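Local coordinates for uncharacterized protein (Pseudomonas aeruginosa UCBPP-PA14, PDB 3FD9) that probably holds the type III secretion regulon silent by blocking self-association and DNA binding of the transcriptional activator ExsA until inducing signals arrive, at residues Q97-I100 with D101-L105; E210-E214 with V215-L219. All coordinates share one frame; numbering follows the deposited sequence.

Contact 1 of 2, residues Q97-I100 with D101-L105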
loop_
_atom_site.group_PDB
_atom_site.type_symbol
_atom_site.label_atom_id
_atom_site.label_comp_id
_atom_site.label_asym_id
_atom_site.label_seq_id
_atom_site.Cartn_x
_atom_site.Cartn_y
_atom_site.Cartn_z
ATOM N N GLN A 97 -10.995 2.611 -18.649
ATOM C CA GLN A 97 -10.026 2.003 -17.760
ATOM C C GLN A 97 -10.031 0.496 -17.941
ATOM O O GLN A 97 -8.990 -0.157 -17.852
ATOM C CB GLN A 97 -10.357 2.328 -16.313
ATOM C CG GLN A 97 -9.180 2.150 -15.392
ATOM C CD GLN A 97 -8.004 3.010 -15.816
ATOM O OE1 GLN A 97 -8.140 4.242 -15.978
ATOM N NE2 GLN A 97 -6.838 2.374 -16.005
ATOM N N SER A 98 -11.214 -0.057 -18.178
ATOM C CA SER A 98 -11.362 -1.492 -18.356
ATOM C C SER A 98 -10.868 -1.920 -19.732
ATOM O O SER A 98 -10.250 -2.968 -19.885
ATOM C CB SER A 98 -12.819 -1.901 -18.162
ATOM O OG SER A 98 -13.157 -1.923 -16.786
HETATM N N MSE A 99 -11.143 -1.096 -20.728
HETATM C CA MSE A 99 -10.649 -1.330 -22.072
HETATM C C MSE A 99 -9.120 -1.393 -22.077
HETATM O O MSE A 99 -8.519 -2.163 -22.822
HETATM C CB MSE A 99 -11.136 -0.220 -23.003
HETATM C CG MSE A 99 -10.489 -0.249 -24.370
HETATM SE SE MSE A 99 -11.079 -1.785 -25.444
HETATM C CE MSE A 99 -12.873 -1.112 -25.938
ATOM N N ILE A 100 -8.498 -0.592 -21.219
ATOM C CA ILE A 100 -7.050 -0.458 -21.210
ATOM C C ILE A 100 -6.374 -1.602 -20.478
ATOM O O ILE A 100 -5.371 -2.136 -20.937
ATOM C CB ILE A 100 -6.617 0.852 -20.530
ATOM C CG1 ILE A 100 -7.003 2.061 -21.386
ATOM C CG2 ILE A 100 -5.129 0.846 -20.274
ATOM C CD1 ILE A 100 -6.927 3.383 -20.632
ATOM N N ASP A 101 -6.914 -1.966 -19.325
ATOM C CA ASP A 101 -6.233 -2.903 -18.451
ATOM C C ASP A 101 -6.465 -4.336 -18.868
ATOM O O ASP A 101 -5.668 -5.216 -18.545
ATOM C CB ASP A 101 -6.706 -2.718 -17.019
ATOM C CG ASP A 101 -6.190 -1.448 -16.403
ATOM O OD1 ASP A 101 -5.002 -1.115 -16.635
ATOM O OD2 ASP A 101 -6.970 -0.784 -15.686
ATOM N N TRP A 102 -7.568 -4.564 -19.571
ATOM C CA TRP A 102 -7.960 -5.907 -19.946
ATOM C C TRP A 102 -7.672 -6.212 -21.407
ATOM O O TRP A 102 -7.589 -7.366 -21.795
ATOM C CB TRP A 102 -9.434 -6.155 -19.613
ATOM C CG TRP A 102 -9.619 -6.828 -18.274
ATOM C CD1 TRP A 102 -9.484 -8.165 -17.999
ATOM C CD2 TRP A 102 -9.956 -6.201 -17.032
ATOM N NE1 TRP A 102 -9.714 -8.400 -16.664
ATOM C CE2 TRP A 102 -10.005 -7.213 -16.050
ATOM C CE3 TRP A 102 -10.222 -4.883 -16.654
ATOM C CZ2 TRP A 102 -10.310 -6.949 -14.722
ATOM C CZ3 TRP A 102 -10.521 -4.623 -15.329
ATOM C CH2 TRP A 102 -10.565 -5.651 -14.380
ATOM N N VAL A 103 -7.509 -5.183 -22.221
ATOM C CA VAL A 103 -7.275 -5.406 -23.635
ATOM C C VAL A 103 -6.003 -4.710 -24.106
ATOM O O VAL A 103 -4.988 -5.355 -24.334
ATOM C CB VAL A 103 -8.469 -4.935 -24.491
ATOM C CG1 VAL A 103 -8.229 -5.245 -25.952
ATOM C CG2 VAL A 103 -9.736 -5.599 -24.029
ATOM N N LEU A 104 -6.057 -3.392 -24.240
ATOM C CA LEU A 104 -4.986 -2.661 -24.899
ATOM C C LEU A 104 -3.595 -2.977 -24.363
ATOM O O LEU A 104 -2.681 -3.255 -25.138
ATOM C CB LEU A 104 -5.249 -1.162 -24.854
ATOM C CG LEU A 104 -6.582 -0.695 -25.450
ATOM C CD1 LEU A 104 -6.627 0.831 -25.458
ATOM C CD2 LEU A 104 -6.790 -1.248 -26.843
ATOM N N LEU A 105 -3.429 -2.942 -23.047
ATOM C CA LEU A 105 -2.119 -3.199 -22.454
ATOM C C LEU A 105 -1.638 -4.651 -22.607
ATOM O O LEU A 105 -0.499 -4.891 -23.010
ATOM C CB LEU A 105 -2.096 -2.773 -20.985
ATOM C CG LEU A 105 -2.100 -1.273 -20.731
ATOM C CD1 LEU A 105 -1.790 -1.009 -19.281
ATOM C CD2 LEU A 105 -1.092 -0.553 -21.621
#

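Contact 2 of 2, residues E210-E214 with V215-L219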
loop_
_atom_site.group_PDB
_atom_site.type_symbol
_atom_site.label_atom_id
_atom_site.label_comp_id
_atom_site.label_asym_id
_atom_site.label_seq_id
_atom_site.Cartn_x
_atom_site.Cartn_y
_atom_site.Cartn_z
ATOM N N GLU A 210 -5.698 4.045 -35.085
ATOM C CA GLU A 210 -5.488 3.611 -36.459
ATOM C C GLU A 210 -4.539 4.530 -37.224
ATOM O O GLU A 210 -4.457 5.729 -36.941
ATOM C CB GLU A 210 -6.816 3.418 -37.195
ATOM C CG GLU A 210 -7.891 4.433 -36.867
ATOM C CD GLU A 210 -9.282 3.814 -36.897
ATOM O OE1 GLU A 210 -9.423 2.652 -36.450
ATOM O OE2 GLU A 210 -10.232 4.489 -37.356
ATOM N N PRO A 211 -3.808 3.959 -38.196
ATOM C CA PRO A 211 -3.964 2.566 -38.622
ATOM C C PRO A 211 -3.290 1.592 -37.660
ATOM O O PRO A 211 -2.157 1.839 -37.240
ATOM C CB PRO A 211 -3.232 2.531 -39.973
ATOM C CG PRO A 211 -2.658 3.916 -40.183
ATOM C CD PRO A 211 -2.663 4.594 -38.864
ATOM N N ILE A 212 -3.964 0.492 -37.340
ATOM C CA ILE A 212 -3.395 -0.526 -36.456
ATOM C C ILE A 212 -2.659 -1.600 -37.254
ATOM O O ILE A 212 -3.016 -1.871 -38.398
ATOM C CB ILE A 212 -4.487 -1.200 -35.599
ATOM C CG1 ILE A 212 -5.220 -2.260 -36.408
ATOM C CG2 ILE A 212 -5.482 -0.167 -35.078
ATOM C CD1 ILE A 212 -5.799 -3.350 -35.561
ATOM N N PRO A 213 -1.633 -2.224 -36.653
ATOM C CA PRO A 213 -0.860 -3.279 -37.325
ATOM C C PRO A 213 -1.772 -4.342 -37.924
ATOM O O PRO A 213 -2.813 -4.624 -37.345
ATOM C CB PRO A 213 -0.034 -3.877 -36.187
ATOM C CG PRO A 213 0.137 -2.753 -35.233
ATOM C CD PRO A 213 -1.147 -1.976 -35.287
ATOM N N GLU A 214 -1.391 -4.925 -39.055
ATOM C CA GLU A 214 -2.289 -5.823 -39.774
ATOM C C GLU A 214 -2.567 -7.082 -38.965
ATOM O O GLU A 214 -3.641 -7.674 -39.061
ATOM C CB GLU A 214 -1.717 -6.176 -41.151
ATOM C CG GLU A 214 -2.770 -6.373 -42.249
ATOM C CD GLU A 214 -3.386 -7.773 -42.261
ATOM O OE1 GLU A 214 -2.628 -8.764 -42.372
ATOM O OE2 GLU A 214 -4.632 -7.883 -42.181
ATOM N N VAL A 215 -1.595 -7.476 -38.154
ATOM C CA VAL A 215 -1.691 -8.698 -37.365
ATOM C C VAL A 215 -2.691 -8.581 -36.209
ATOM O O VAL A 215 -2.936 -9.540 -35.484
ATOM C CB VAL A 215 -0.317 -9.079 -36.794
ATOM C CG1 VAL A 215 0.048 -8.158 -35.632
ATOM C CG2 VAL A 215 -0.298 -10.550 -36.359
ATOM N N LEU A 216 -3.268 -7.400 -36.034
ATOM C CA LEU A 216 -4.207 -7.182 -34.943
ATOM C C LEU A 216 -5.598 -6.907 -35.489
ATOM O O LEU A 216 -6.520 -6.604 -34.733
ATOM C CB LEU A 216 -3.747 -6.019 -34.049
ATOM C CG LEU A 216 -2.418 -6.165 -33.304
ATOM C CD1 LEU A 216 -2.061 -4.877 -32.598
ATOM C CD2 LEU A 216 -2.471 -7.295 -32.320
ATOM N N GLU A 217 -5.746 -7.030 -36.802
ATOM C CA GLU A 217 -7.012 -6.745 -37.464
ATOM C C GLU A 217 -8.200 -7.555 -36.944
ATOM O O GLU A 217 -9.255 -6.995 -36.665
ATOM C CB GLU A 217 -6.878 -6.937 -38.977
ATOM C CG GLU A 217 -6.044 -5.861 -39.673
ATOM C CD GLU A 217 -6.645 -4.465 -39.540
ATOM O OE1 GLU A 217 -7.785 -4.347 -39.033
ATOM O OE2 GLU A 217 -5.974 -3.485 -39.944
ATOM N N CYS A 218 -8.043 -8.867 -36.817
ATOM C CA CYS A 218 -9.170 -9.700 -36.400
ATOM C C CYS A 218 -9.565 -9.462 -34.942
ATOM O O CYS A 218 -10.663 -9.815 -34.527
ATOM C CB CYS A 218 -8.933 -11.188 -36.705
ATOM S SG CYS A 218 -7.206 -11.665 -36.856
ATOM N N LEU A 219 -8.671 -8.857 -34.171
ATOM C CA LEU A 219 -9.045 -8.339 -32.858
ATOM C C LEU A 219 -9.749 -6.987 -32.980
ATOM O O LEU A 219 -10.758 -6.742 -32.318
ATOM C CB LEU A 219 -7.826 -8.163 -31.965
ATOM C CG LEU A 219 -8.148 -7.323 -30.726
ATOM C CD1 LEU A 219 -9.156 -8.065 -29.858
ATOM C CD2 LEU A 219 -6.895 -6.958 -29.933
#

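Contact 1 of 2, residues Q97-I100 with D101-L105
Gln97 reaches Asp101 because its CG is turned anti to the backbone N (chi1 -160°) and the chain then bends at chi2, swinging the amide round so that NE2 faces the Asp101 carboxylate. Its NE2 donates to Asp101 OD2 at 3.2 Å, nearly straight at the hydrogen and in the plane of the amide, but OD2 is met from above the carboxylate plane. The backbone of helix 96-115 widens within these same residues. Asp101 N and Trp102 N bond to the carbonyls four residues back, Gln97 O and Ser98 O. From Leu104 the step becomes five: Leu104 N meets Met99 O at 3.1 Å and Leu105 N meets Ile100 O at 3.0 Å, while Val103 N reaches Met99 O weakly. This is a pi-type turn, and Met99 O serves two donors in it. The widened turn sets the apolar pairs at i+5: Ile100 CG2 lies 3.7 Å from Leu105 CG, and Met99 CG 4.1 Å from Leu104 CG. The edge of the Trp102 ring meets Ser98 O near its plane. Asp101 OD2 also forms a salt bridge with Arg31 of the second subunit, so the amide and the guanidinium together would favour a charged carboxylate at this subunit interface.

Contact 2 of 2, residues E210-E214 with V215-L219
The carboxylates of Glu214 and Glu217, on a 3-10 turn that leads into helix 217-223, have planes roughly 22° apart, although their side chains cross at about a right angle; Glu214 is poorly ordered, so this placement is approximate. As modelled, Glu214 OE2 approaches the CG methylene of Glu217 at about 3.5 Å, and the two OE2 atoms of Glu214 and Glu217 stay some 5.1 Å apart, like charges without contact. The puckered ring of Pro213 lies alongside Leu216, pointing the same way, with CG 4.0 Å from Leu216 CD1. Leu216 is at the N-cap position. Leu216 N bonds to Pro213 O at 3.1 Å and Glu217 N to Glu214 O at 3.2 Å, both i to i+3, and each donor sits well above its carbonyl plane, consistent with the tight winding. Trp111 of helix 96-115 and the loop residue Trp190 touch Pro213, and Trp239 of helix 232-241 touches Leu216. Ile212 reaches across the turn from the preceding loop: with CG1 between the backbone N and the carbonyl carbon (chi1 80°), its CD1 reaches 3.4 Å from Leu216 O and 3.7 Å from Leu216 CB.

How the contacts relate
Contact 1 closes before contact 2 opens along the chain, yet their centres are about 16 Å apart and their nearest atoms about 5 Å, without touching. Both lie on the same side of the chain's centre, their own centres about 11 and 22 Å from it, the first buried and the second at the surface. Helix 96-115 connects them: beyond 101-105 it continues to Val107, Trp111 and Leu114, of which Val107 meets Leu219, Trp111 meets Pro213 and Val215, and Leu114 meets Val215. Helix 193-203 packs on Ile100 and Leu104, and the loop after it, through Leu206 and Phe209, touches contact 1 before running into 210-214. Arg31 and Met39 of the second subunit reach 97-105, whereas 210-219 meets no other chain of the assembly.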